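Local coordinates for PROTEIN (hypothetical protein EF0366) (Enterococcus faecalis, PDB 1VPY) that is of unknown function but adopts a TIM alpha/beta barrel fold as a member of the DUF72 family and carries bound zinc ions in the crystal, at residues A133-I138 and L166-E171; I178-Q183 and V189-Y194. All coordinates share one frame; numbering follows the deposited sequence.

Contact 1. Residues A133-I138 and L166-E171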
loop_
_atom_site.group_PDB
_atom_site.type_symbol
_atom_site.label_atom_id
_atom_site.label_comp_id
_atom_site.label_asym_id
_atom_site.label_seq_id
_atom_site.Cartn_x
_atom_site.Cartn_y
_atom_site.Cartn_z
ATOM N N ALA A 133 10.038 15.773 8.599
ATOM C CA ALA A 133 11.474 15.638 8.342
ATOM C C ALA A 133 11.943 14.178 8.313
ATOM O O ALA A 133 13.038 13.887 7.823
ATOM C CB ALA A 133 12.281 16.439 9.362
ATOM N N TYR A 134 11.124 13.271 8.845
ATOM C CA TYR A 134 11.377 11.838 8.711
ATOM C C TYR A 134 10.899 11.321 7.359
ATOM O O TYR A 134 11.514 10.421 6.788
ATOM C CB TYR A 134 10.728 11.030 9.842
ATOM C CG TYR A 134 11.035 9.546 9.768
ATOM C CD1 TYR A 134 12.228 9.037 10.282
ATOM C CD2 TYR A 134 10.140 8.655 9.173
ATOM C CE1 TYR A 134 12.524 7.683 10.207
ATOM C CE2 TYR A 134 10.426 7.295 9.093
ATOM C CZ TYR A 134 11.622 6.821 9.612
ATOM O OH TYR A 134 11.922 5.488 9.543
ATOM N N LEU A 135 9.797 11.881 6.857
ATOM C CA LEU A 135 9.293 11.525 5.528
ATOM C C LEU A 135 10.279 11.952 4.444
ATOM O O LEU A 135 10.394 11.301 3.404
ATOM C CB LEU A 135 7.913 12.137 5.267
ATOM C CG LEU A 135 6.708 11.615 6.059
ATOM C CD1 LEU A 135 5.428 12.290 5.596
ATOM C CD2 LEU A 135 6.571 10.113 5.951
ATOM N N GLN A 136 10.999 13.041 4.703
ATOM C CA GLN A 136 12.061 13.485 3.815
ATOM C C GLN A 136 13.225 12.503 3.841
ATOM O O GLN A 136 13.808 12.211 2.796
ATOM C CB GLN A 136 12.511 14.906 4.164
ATOM C CG GLN A 136 11.438 15.948 3.867
ATOM C CD GLN A 136 11.840 17.356 4.238
ATOM O OE1 GLN A 136 12.533 17.583 5.230
ATOM N NE2 GLN A 136 11.387 18.320 3.447
ATOM N N LYS A 137 13.539 11.976 5.025
ATOM C CA LYS A 137 14.550 10.919 5.162
ATOM C C LYS A 137 14.161 9.657 4.384
ATOM O O LYS A 137 15.023 9.013 3.777
ATOM C CB LYS A 137 14.824 10.577 6.636
ATOM C CG LYS A 137 15.570 11.666 7.426
ATOM C CD LYS A 137 16.273 11.104 8.665
ATOM C CE LYS A 137 15.313 10.861 9.828
ATOM N NZ LYS A 137 15.900 9.921 10.832
ATOM N N ILE A 138 12.870 9.316 4.402
ATOM C CA ILE A 138 12.345 8.191 3.625
ATOM C C ILE A 138 12.630 8.393 2.138
ATOM O O ILE A 138 13.118 7.481 1.465
ATOM C CB ILE A 138 10.812 8.001 3.825
ATOM C CG1 ILE A 138 10.481 7.592 5.265
ATOM C CG2 ILE A 138 10.248 6.984 2.824
ATOM C CD1 ILE A 138 10.857 6.169 5.626
ATOM N N LEU A 166 -0.760 17.462 0.910
ATOM C CA LEU A 166 -0.847 16.905 -0.438
ATOM C C LEU A 166 0.277 17.431 -1.322
ATOM O O LEU A 166 0.848 16.679 -2.113
ATOM C CB LEU A 166 -2.201 17.223 -1.079
ATOM C CG LEU A 166 -3.481 16.581 -0.530
ATOM C CD1 LEU A 166 -4.701 17.214 -1.187
ATOM C CD2 LEU A 166 -3.489 15.074 -0.730
ATOM N N GLN A 167 0.590 18.719 -1.172
ATOM C CA GLN A 167 1.685 19.360 -1.905
ATOM C C GLN A 167 3.043 18.749 -1.554
ATOM O O GLN A 167 3.878 18.528 -2.435
ATOM C CB GLN A 167 1.689 20.877 -1.658
ATOM C CG GLN A 167 2.572 21.693 -2.612
ATOM C CD GLN A 167 2.194 21.541 -4.089
ATOM O OE1 GLN A 167 1.062 21.176 -4.431
ATOM N NE2 GLN A 167 3.150 21.824 -4.972
ATOM N N PHE A 168 3.249 18.475 -0.269
ATOM C CA PHE A 168 4.455 17.804 0.204
ATOM C C PHE A 168 4.586 16.406 -0.400
ATOM O O PHE A 168 5.689 15.979 -0.742
ATOM C CB PHE A 168 4.468 17.733 1.735
ATOM C CG PHE A 168 5.617 16.945 2.300
ATOM C CD1 PHE A 168 6.851 17.552 2.522
ATOM C CD2 PHE A 168 5.466 15.596 2.611
ATOM C CE1 PHE A 168 7.919 16.828 3.046
ATOM C CE2 PHE A 168 6.526 14.864 3.132
ATOM C CZ PHE A 168 7.757 15.482 3.352
HETATM N N MSE A 169 3.465 15.698 -0.526
HETATM C CA MSE A 169 3.462 14.373 -1.139
HETATM C C MSE A 169 3.751 14.467 -2.632
HETATM O O MSE A 169 4.543 13.692 -3.161
HETATM C CB MSE A 169 2.132 13.658 -0.895
HETATM C CG MSE A 169 1.778 13.451 0.579
HETATM SE SE MSE A 169 2.899 12.138 1.523
HETATM C CE MSE A 169 2.266 12.420 3.381
ATOM N N LYS A 170 3.108 15.423 -3.302
ATOM C CA LYS A 170 3.383 15.709 -4.712
ATOM C C LYS A 170 4.852 16.059 -4.957
ATOM O O LYS A 170 5.493 15.452 -5.816
ATOM C CB LYS A 170 2.496 16.839 -5.241
ATOM C CG LYS A 170 1.391 16.398 -6.169
ATOM C CD LYS A 170 1.340 17.288 -7.399
ATOM C CE LYS A 170 0.059 17.079 -8.199
ATOM N NZ LYS A 170 -1.086 17.774 -7.559
ATOM N N GLU A 171 5.377 17.025 -4.201
ATOM C CA GLU A 171 6.774 17.458 -4.330
ATOM C C GLU A 171 7.778 16.320 -4.199
ATOM O O GLU A 171 8.817 16.338 -4.849
ATOM C CB GLU A 171 7.111 18.540 -3.307
ATOM C CG GLU A 171 6.731 19.947 -3.733
ATOM C CD GLU A 171 6.682 20.920 -2.562
ATOM O OE1 GLU A 171 6.965 20.496 -1.416
ATOM O OE2 GLU A 171 6.350 22.108 -2.791
#
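F168 reaches across from one helix and ends between L135 and Q136 of the other. The contact is almost wholly apolar. CB and CD1 of L135 both meet the same corner of the ring, and CD1 lies 3.7 Å from CE2 of F168. The methyl group comes in obliquely. The same L135 CD1 also meets the terminal methyl of selenomethionine M169, 3.9 Å from its CE. M169 gets there by folding back at its second torsion, which swings CE round towards the leucine.

The second kind of contact involves the aliphatic part of a polar chain. CG of Q136 sits at the edge of the F168 ring, in its plane, 3.7 Å from CE1. The Q136 amide lies beyond it, NE2 3.8 Å from F168 CE1, its plane turned 39° from that of the ring. F168 can extend this far because CG is anti to its backbone N (chi1 175°). No hydrogen bond joins the segments.

The helix axes are 11.7 Å apart at closest approach and run nearly parallel, 19° between them. One aromatic ring therefore spans much of the gap, and just 176 Å² is buried. These are neighbouring outer helices of the TIM barrel, 129-141 and 162-171. L135 also touches F121 in a loop, while M169 rests on L176 of strand 175-180.

Contact 2. Residues I178-Q183 and V189-Y194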
loop_
_atom_site.group_PDB
_atom_site.type_symbol
_atom_site.label_atom_id
_atom_site.label_comp_id
_atom_site.label_asym_id
_atom_site.label_seq_id
_atom_site.Cartn_x
_atom_site.Cartn_y
_atom_site.Cartn_z
ATOM N N ILE A 178 -4.835 6.078 -0.745
ATOM C CA ILE A 178 -6.238 6.376 -0.483
ATOM C C ILE A 178 -6.839 5.221 0.308
ATOM O O ILE A 178 -6.799 4.070 -0.145
ATOM C CB ILE A 178 -7.042 6.618 -1.772
ATOM C CG1 ILE A 178 -6.339 7.674 -2.638
ATOM C CG2 ILE A 178 -8.464 7.055 -1.411
ATOM C CD1 ILE A 178 -6.813 7.735 -4.043
ATOM N N VAL A 179 -7.376 5.528 1.493
ATOM C CA VAL A 179 -7.811 4.476 2.414
ATOM C C VAL A 179 -9.298 4.455 2.766
ATOM O O VAL A 179 -9.892 5.479 3.102
ATOM C CB VAL A 179 -6.993 4.466 3.724
ATOM C CG1 VAL A 179 -5.557 4.090 3.440
ATOM C CG2 VAL A 179 -7.096 5.817 4.466
ATOM N N ASP A 180 -9.884 3.264 2.680
ATOM C CA ASP A 180 -11.181 3.001 3.281
ATOM C C ASP A 180 -10.912 2.165 4.517
ATOM O O ASP A 180 -10.312 1.095 4.424
ATOM C CB ASP A 180 -12.108 2.257 2.322
ATOM C CG ASP A 180 -13.524 2.185 2.840
ATOM O OD1 ASP A 180 -14.137 3.259 3.050
ATOM O OD2 ASP A 180 -14.023 1.061 3.065
ATOM N N GLU A 181 -11.330 2.667 5.673
ATOM C CA GLU A 181 -11.028 2.013 6.939
ATOM C C GLU A 181 -11.999 2.446 8.052
ATOM O O GLU A 181 -12.706 3.446 7.905
ATOM C CB GLU A 181 -9.561 2.265 7.328
ATOM C CG GLU A 181 -9.209 3.723 7.595
ATOM C CD GLU A 181 -7.749 3.912 7.958
ATOM O OE1 GLU A 181 -6.883 3.680 7.078
ATOM O OE2 GLU A 181 -7.471 4.292 9.119
ATOM N N PRO A 182 -12.047 1.690 9.163
ATOM C CA PRO A 182 -12.978 1.992 10.249
ATOM C C PRO A 182 -12.858 3.427 10.761
ATOM O O PRO A 182 -11.754 3.942 10.921
ATOM C CB PRO A 182 -12.561 1.005 11.336
ATOM C CG PRO A 182 -11.973 -0.113 10.600
ATOM C CD PRO A 182 -11.238 0.500 9.474
ATOM N N GLN A 183 -13.992 4.066 11.006
ATOM C CA GLN A 183 -13.985 5.437 11.481
ATOM C C GLN A 183 -13.957 5.497 13.007
ATOM O O GLN A 183 -14.982 5.300 13.660
ATOM C CB GLN A 183 -15.187 6.198 10.921
ATOM C CG GLN A 183 -15.115 6.411 9.419
ATOM C CD GLN A 183 -13.938 7.273 9.019
ATOM O OE1 GLN A 183 -13.857 8.451 9.387
ATOM N NE2 GLN A 183 -13.014 6.693 8.266
ATOM N N VAL A 189 -9.782 8.938 10.192
ATOM C CA VAL A 189 -9.020 8.936 8.942
ATOM C C VAL A 189 -9.979 8.830 7.754
ATOM O O VAL A 189 -10.665 7.818 7.609
ATOM C CB VAL A 189 -8.029 7.752 8.883
ATOM C CG1 VAL A 189 -7.273 7.747 7.554
ATOM C CG2 VAL A 189 -7.071 7.796 10.055
ATOM N N PRO A 190 -10.016 9.857 6.887
ATOM C CA PRO A 190 -11.052 9.844 5.858
ATOM C C PRO A 190 -10.672 9.033 4.612
ATOM O O PRO A 190 -9.535 8.581 4.481
ATOM C CB PRO A 190 -11.228 11.329 5.515
ATOM C CG PRO A 190 -9.983 12.024 6.016
ATOM C CD PRO A 190 -9.135 11.030 6.761
ATOM N N PHE A 191 -11.647 8.824 3.734
ATOM C CA PHE A 191 -11.414 8.242 2.417
ATOM C C PHE A 191 -11.236 9.416 1.458
ATOM O O PHE A 191 -12.213 10.041 1.044
ATOM C CB PHE A 191 -12.610 7.377 2.024
ATOM C CG PHE A 191 -12.515 6.782 0.645
ATOM C CD1 PHE A 191 -11.768 5.626 0.418
ATOM C CD2 PHE A 191 -13.195 7.357 -0.424
ATOM C CE1 PHE A 191 -11.685 5.066 -0.844
ATOM C CE2 PHE A 191 -13.121 6.802 -1.692
ATOM C CZ PHE A 191 -12.362 5.649 -1.902
ATOM N N TYR A 192 -9.983 9.723 1.127
ATOM C CA TYR A 192 -9.635 10.984 0.458
ATOM C C TYR A 192 -9.051 10.772 -0.943
ATOM O O TYR A 192 -7.829 10.789 -1.111
ATOM C CB TYR A 192 -8.639 11.753 1.327
ATOM C CG TYR A 192 -8.680 13.253 1.169
ATOM C CD1 TYR A 192 -9.614 14.021 1.873
ATOM C CD2 TYR A 192 -7.778 13.910 0.337
ATOM C CE1 TYR A 192 -9.651 15.408 1.743
ATOM C CE2 TYR A 192 -7.809 15.298 0.194
ATOM C CZ TYR A 192 -8.744 16.041 0.903
ATOM O OH TYR A 192 -8.781 17.415 0.770
ATOM N N PRO A 193 -9.924 10.604 -1.955
ATOM C CA PRO A 193 -9.462 10.226 -3.294
ATOM C C PRO A 193 -8.816 11.403 -4.026
ATOM O O PRO A 193 -9.513 12.275 -4.551
ATOM C CB PRO A 193 -10.746 9.759 -3.999
ATOM C CG PRO A 193 -11.850 10.488 -3.322
ATOM C CD PRO A 193 -11.388 10.803 -1.906
ATOM N N TYR A 194 -7.484 11.409 -4.050
ATOM C CA TYR A 194 -6.700 12.501 -4.622
ATOM C C TYR A 194 -5.398 11.914 -5.134
ATOM O O TYR A 194 -4.773 11.106 -4.436
ATOM C CB TYR A 194 -6.397 13.560 -3.550
ATOM C CG TYR A 194 -5.655 14.776 -4.077
ATOM C CD1 TYR A 194 -4.264 14.764 -4.234
ATOM C CD2 TYR A 194 -6.346 15.939 -4.424
ATOM C CE1 TYR A 194 -3.585 15.877 -4.727
ATOM C CE2 TYR A 194 -5.675 17.055 -4.913
ATOM C CZ TYR A 194 -4.299 17.015 -5.063
ATOM O OH TYR A 194 -3.642 18.119 -5.548
HETATM O O HOH W 1 -7.785 8.513 2.104
HETATM O O HOH W 2 -11.017 5.834 5.419
#
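The I178 side chain lies against the run F191-Y194, between the F191 ring and the backbone at P193-Y194. Its CG2 methyl lies over one face of the F191 ring, 4.1 Å from the centroid and towards the rim, a CH-pi contact. Its CD1 reaches further, to 3.7 Å from CA of P193 and as close to N of Y194. V189 is the matching bump from the other segment. Its CG1 fits against CG2 of V179 at 3.6 Å. The E181 side chain crosses the same valine at a slant, OE2 3.5 Å from V189 CB; OE2 also takes a weak hydrogen bond from W213. With CG between its backbone N and carbonyl carbon (chi1 64°) and the chain extended beyond, the E181 carboxylate reaches V189. The F191 ring turns an edge to the strand, with D180 N in its plane.

The two segments run roughly antiparallel, but water bridges much of the space between their backbones. Water 1 joins V179 N, P190 O and Y192 N. Water 2 donates to V179 O and V189 O. The direct hydrogen bond is from Q183 NE2 to V189 O, 2.7 Å and nearly straight at 168°, although the donor stands above the carbonyl plane. The same NE2 also donates to E181 O at 3.3 Å, so the bent glutamine joins the backbone of E181 to that of V189.

Strand 175-180 is the sixth of the barrel, and 189-194 folds back along it before strand 201-205. D180 is held by R208 and Y229. F191 packs on F203 and helix 231-245, while Y192 and Y194 lean on helix 162-171.

Overall arrangement
Both contacts belong to one TIM barrel, and their centres are 19 Å apart. They come in series along the chain: contact 1 joins helices 129-141 and 162-171 of the outer layer, and contact 2 follows directly, on strand 175-180 and the chain that returns along it. Helix 162-171 is the link. The side of it that bears L166 and K170 meets Y192 and Y194 of contact 2, with L166 CD2 3.6 Å from Y194 CD1, while F168 and M169 serve contact 1. So one helix of the outer layer meets both its helical neighbour and the loop that follows the next strand.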